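Polysaccharide Lyase Family 6 (Bacteroides cellulosilyticus, PDB 6QPS) acts as a calcium-binding alginate lyase specific for mannuronic acid, probably cleaving its polysaccharide substrate by beta-elimination. Local coordinates at residues 242-247 against 268-273; 292-297 against 311-316. One frame throughout, in Å; residues are numbered along the deposited sequence. Where two conformers were deposited one is given.

Interaction 1: residues 242-247 against 268-273; sequences ENEIIS and VCRHGH. With CA (calcium ion), chain C.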
# COMPACT_ATOMS: atom_id res chain seq x y z
N GLU A 242 -4.89 7.92 8.24
CA GLU A 242 -4.07 7.70 9.43
C GLU A 242 -2.60 7.70 9.02
O GLU A 242 -2.27 7.83 7.84
CB GLU A 242 -4.42 6.38 10.10
CG GLU A 242 -4.22 5.17 9.18
CD GLU A 242 -3.71 3.98 9.96
OE1 GLU A 242 -2.47 3.85 10.12
OE2 GLU A 242 -4.55 3.17 10.42
N ASN A 243 -1.72 7.43 9.99
CA ASN A 243 -0.29 7.60 9.77
C ASN A 243 0.33 6.53 8.90
O ASN A 243 1.45 6.75 8.40
CB ASN A 243 0.47 7.78 11.09
CG ASN A 243 0.41 6.60 12.00
OD1 ASN A 243 -0.23 5.60 11.70
ND2 ASN A 243 1.09 6.70 13.13
N GLU A 244 -0.35 5.40 8.64
CA GLU A 244 0.16 4.39 7.71
C GLU A 244 -0.69 4.42 6.43
O GLU A 244 -1.87 4.02 6.45
CB GLU A 244 0.10 2.98 8.29
CG GLU A 244 0.85 2.76 9.58
CD GLU A 244 0.60 1.38 10.14
OE1 GLU A 244 -0.58 1.10 10.49
OE2 GLU A 244 1.56 0.58 10.22
N ILE A 245 -0.08 4.80 5.30
CA ILE A 245 -0.69 4.57 4.00
C ILE A 245 -0.62 3.09 3.66
O ILE A 245 -1.64 2.44 3.36
CB ILE A 245 -0.00 5.42 2.91
CG1 ILE A 245 0.00 6.92 3.24
CG2 ILE A 245 -0.65 5.14 1.56
CD1 ILE A 245 0.97 7.68 2.34
N ILE A 246 0.60 2.55 3.71
CA ILE A 246 0.86 1.12 3.55
C ILE A 246 1.49 0.65 4.85
O ILE A 246 2.51 1.21 5.29
CB ILE A 246 1.80 0.82 2.38
CG1 ILE A 246 1.27 1.41 1.07
CG2 ILE A 246 2.03 -0.68 2.29
CD1 ILE A 246 2.21 1.14 -0.12
N SER A 247 0.87 -0.35 5.47
CA SER A 247 1.40 -1.00 6.68
C SER A 247 1.90 -2.39 6.29
O SER A 247 1.12 -3.32 6.06
CB SER A 247 0.28 -1.05 7.70
OG SER A 247 0.67 -1.59 8.93
N VAL A 268 5.28 2.26 5.80
CA VAL A 268 5.77 1.80 7.09
C VAL A 268 6.12 0.32 7.07
O VAL A 268 5.26 -0.53 6.81
CB VAL A 268 4.75 2.09 8.20
CG1 VAL A 268 5.27 1.67 9.58
CG2 VAL A 268 4.36 3.58 8.18
N CYS A 269 7.39 0.01 7.38
CA CYS A 269 7.87 -1.37 7.57
C CYS A 269 7.57 -1.68 9.04
O CYS A 269 8.44 -1.58 9.91
CB CYS A 269 9.36 -1.46 7.27
SG CYS A 269 9.74 -1.37 5.50
N ARG A 270 6.30 -2.02 9.31
CA ARG A 270 5.81 -2.09 10.69
C ARG A 270 6.18 -3.39 11.39
O ARG A 270 6.67 -3.36 12.54
CB ARG A 270 4.29 -1.85 10.73
CG ARG A 270 3.71 -1.95 12.14
CD ARG A 270 4.29 -0.89 13.10
NE ARG A 270 3.81 -1.11 14.46
CZ ARG A 270 4.41 -1.88 15.36
NH1 ARG A 270 5.56 -2.47 15.07
NH2 ARG A 270 3.87 -2.04 16.57
N HIS A 271 5.93 -4.52 10.74
CA HIS A 271 6.34 -5.82 11.25
C HIS A 271 6.90 -6.63 10.08
O HIS A 271 6.60 -6.35 8.92
CB HIS A 271 5.17 -6.64 11.83
CG HIS A 271 4.39 -6.02 12.95
ND1 HIS A 271 4.95 -5.55 14.12
CD2 HIS A 271 3.05 -5.93 13.12
CE1 HIS A 271 3.99 -5.15 14.94
NE2 HIS A 271 2.82 -5.38 14.36
N GLY A 272 7.70 -7.65 10.39
CA GLY A 272 8.35 -8.46 9.37
C GLY A 272 9.63 -7.86 8.79
O GLY A 272 9.97 -6.68 8.99
N HIS A 273 10.35 -8.69 8.04
CA HIS A 273 11.77 -8.49 7.72
C HIS A 273 12.02 -8.61 6.22
O HIS A 273 11.23 -9.21 5.47
CB HIS A 273 12.65 -9.51 8.49
CG HIS A 273 12.21 -9.69 9.91
ND1 HIS A 273 12.34 -8.70 10.87
CD2 HIS A 273 11.54 -10.71 10.50
CE1 HIS A 273 11.82 -9.14 12.01
NE2 HIS A 273 11.29 -10.34 11.79
CA CA C . -2.47 1.91 11.53
O HOH W 1 -1.87 0.13 13.09
O HOH W 2 -1.03 3.39 12.87
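The carboxylate of Glu244 presents one oxygen to the metal and the other to strand 268-271: OE1 binds calcium at 2.3 Å, while OE2 lies 3.7 Å from Arg270 CB. From above the carboxylate plane, 51° out of it, the Ser247 hydroxyl donates to OE2 (OG to OE2 2.7 Å). One face of the Arg270 guanidinium carries His271 CE1, offset toward the rim. That guanidinium plane is turned 47° from the carboxylate, and its NE stays 5.1 Å from Glu244 OE2, too far for a salt bridge; its polar end goes instead to the Ser338 carbonyl and to Tyr339, a cation-pi partner. Val268 crosses Glu244 at about a right angle, CG2 against CG. An alanine in place of Ser247 would probably leave Glu244 OE2 without this donor, its carboxylate's rotation then resting on the calcium bond of OE1. Glu242, whose chain bends at chi2, chelates calcium with both oxygens, and its OE1 also accepts from the Glu244 N at 3.0 Å through the anti lone pair. Two waters, Asn210 and Glu213 complete the shell. Backbone pairing is brief: Val268 N donates to Ile246 O at 3.0 Å (163° at the hydrogen), beside the parallel bridge of Ser247 with Val268. A calcium site mounted on consecutive turns of a right-handed parallel beta-helix, the fold of the chondroitinase B family, results.

Interaction 2: residues 292-297 against 311-316; sequences GIRIIN and RSFGLL
Two first torsions bring Arg294 and Phe313 together: the Phe313 ring, with CG between the backbone N and the carbonyl carbon (chi1 56°), swings back toward strand 292-295, and Arg294, with CG opposite its own N (chi1 -177°), projects past the ring's far end. Phe313 CZ therefore meets Arg294 CB at 3.8 Å and sits at the guanidinium edge, 4.0 Å from NE, with the two planes 80° apart. Leu316 CB covers one face of the ring, offset toward the rim, while its CD2 runs alongside the Arg294 chain, 4.1 Å from CD. On the other face of the strands, Leu315 CD1 packs on Ile295 CG1 at 4.1 Å, among interior side chains such as Val302 and Leu357. The backbone register rests on four hydrogen bonds. Three are Gly292 N to Phe313 O, Ile293 N to Gly314 O and Leu316 N to Ile293 O. The fourth and shortest runs from Ile295 N to Leu316 O at 2.8 Å. At the corner, Gly292 CA lies 3.3 Å from Gly314 O in a CA-H...O contact, and a beta carbon on Gly292 would clash with that oxygen, which probably calls for glycine here. Ile293 bridged with Leu315 and Arg294 with Leu316, side chains alternating between inside and outside, is the parallel strand stacking of successive beta-helix turns.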
# COMPACT_ATOMS: atom_id res chain seq x y z
N GLY A 292 7.46 10.01 4.80
CA GLY A 292 8.20 9.14 3.90
C GLY A 292 8.23 7.69 4.38
O GLY A 292 7.18 7.03 4.40
N ILE A 293 9.39 7.19 4.82
CA ILE A 293 9.61 5.76 5.09
C ILE A 293 9.94 5.58 6.56
O ILE A 293 10.83 6.25 7.09
CB ILE A 293 10.73 5.18 4.20
CG1 ILE A 293 10.32 5.26 2.74
CG2 ILE A 293 11.02 3.73 4.57
CD1 ILE A 293 11.44 5.02 1.72
N ARG A 294 9.20 4.70 7.22
CA ARG A 294 9.42 4.36 8.62
C ARG A 294 9.98 2.95 8.73
O ARG A 294 9.36 2.00 8.22
CB ARG A 294 8.12 4.49 9.42
CG ARG A 294 8.22 4.24 10.91
CD ARG A 294 7.29 5.16 11.71
NE ARG A 294 5.88 5.02 11.41
CZ ARG A 294 5.01 4.31 12.14
NH1 ARG A 294 5.43 3.63 13.19
NH2 ARG A 294 3.72 4.27 11.81
N ILE A 295 11.12 2.81 9.41
CA ILE A 295 11.87 1.56 9.52
C ILE A 295 11.85 1.03 10.95
O ILE A 295 12.32 1.70 11.88
CB ILE A 295 13.32 1.75 9.04
CG1 ILE A 295 13.36 2.19 7.58
CG2 ILE A 295 14.12 0.48 9.29
CD1 ILE A 295 12.79 1.17 6.61
N ILE A 296 11.26 -0.17 11.11
CA ILE A 296 11.28 -1.05 12.28
C ILE A 296 11.69 -2.41 11.69
O ILE A 296 11.60 -2.63 10.48
CB ILE A 296 9.88 -1.09 12.95
CG1 ILE A 296 9.44 0.33 13.33
CG2 ILE A 296 9.80 -2.01 14.17
CD1 ILE A 296 7.94 0.49 13.35
N ASN A 297 12.20 -3.32 12.53
CA ASN A 297 12.56 -4.69 12.10
C ASN A 297 13.81 -4.74 11.22
O ASN A 297 14.52 -3.75 11.08
CB ASN A 297 11.37 -5.39 11.42
CG ASN A 297 10.05 -5.09 12.08
OD1 ASN A 297 9.75 -5.64 13.11
ND2 ASN A 297 9.27 -4.18 11.51
N ARG A 311 6.11 16.53 6.04
CA ARG A 311 6.23 17.31 7.26
C ARG A 311 6.33 16.51 8.55
O ARG A 311 6.78 17.07 9.56
CB ARG A 311 5.08 18.31 7.37
CG ARG A 311 5.23 19.44 6.34
CD ARG A 311 6.19 20.55 6.78
NE ARG A 311 7.54 20.09 7.13
CZ ARG A 311 8.49 19.78 6.26
NH1 ARG A 311 8.30 19.86 4.95
NH2 ARG A 311 9.67 19.36 6.69
N SER A 312 5.96 15.23 8.56
CA SER A 312 6.09 14.43 9.77
C SER A 312 7.48 13.84 9.96
O SER A 312 8.12 14.07 10.99
CB SER A 312 5.02 13.33 9.79
OG SER A 312 5.19 12.47 10.90
N PHE A 313 7.94 13.04 9.01
CA PHE A 313 9.31 12.53 8.97
C PHE A 313 9.59 12.17 7.52
O PHE A 313 8.68 11.77 6.79
CB PHE A 313 9.59 11.30 9.88
CG PHE A 313 8.69 10.14 9.61
CD1 PHE A 313 8.97 9.23 8.61
CD2 PHE A 313 7.52 9.97 10.34
CE1 PHE A 313 8.10 8.21 8.35
CE2 PHE A 313 6.66 8.94 10.07
CZ PHE A 313 6.95 8.07 9.06
N GLY A 314 10.85 12.30 7.10
CA GLY A 314 11.28 11.82 5.80
C GLY A 314 11.73 10.37 5.90
O GLY A 314 11.29 9.50 5.14
N LEU A 315 12.62 10.11 6.86
CA LEU A 315 13.06 8.77 7.25
C LEU A 315 12.99 8.70 8.76
O LEU A 315 13.52 9.58 9.43
CB LEU A 315 14.51 8.51 6.83
CG LEU A 315 15.05 7.14 7.28
CD1 LEU A 315 14.43 5.97 6.55
CD2 LEU A 315 16.58 7.15 7.11
N LEU A 316 12.39 7.64 9.30
CA LEU A 316 12.41 7.38 10.73
C LEU A 316 12.97 5.98 10.96
O LEU A 316 12.48 5.02 10.36
CB LEU A 316 11.01 7.52 11.33
CG LEU A 316 10.91 7.56 12.86
CD1 LEU A 316 9.67 8.34 13.30
CD2 LEU A 316 10.91 6.15 13.45

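Both contacts pair strands of adjacent turns of the same beta-helix and both are largely buried, but interaction 1 lies nearer the centre of the chain (about 9 Å against about 15 Å, centre to centre) and buries less surface, 205 against 374 Å². Its 242-247 side binds calcium, while the junction itself is one backbone bond and carbon packing by Val268 and Arg270; interaction 2 depends on regular backbone pairing and apolar packing. They share a seam, because strands 266-271 and 291-295 are neighbours: Cys269 N approaches Arg294 O at 2.9 Å, a probable hydrogen bond, as is Arg270 O with Asn297 ND2. Arg294 also touches Val268 and Glu244, carrying interaction 2 toward the metal site.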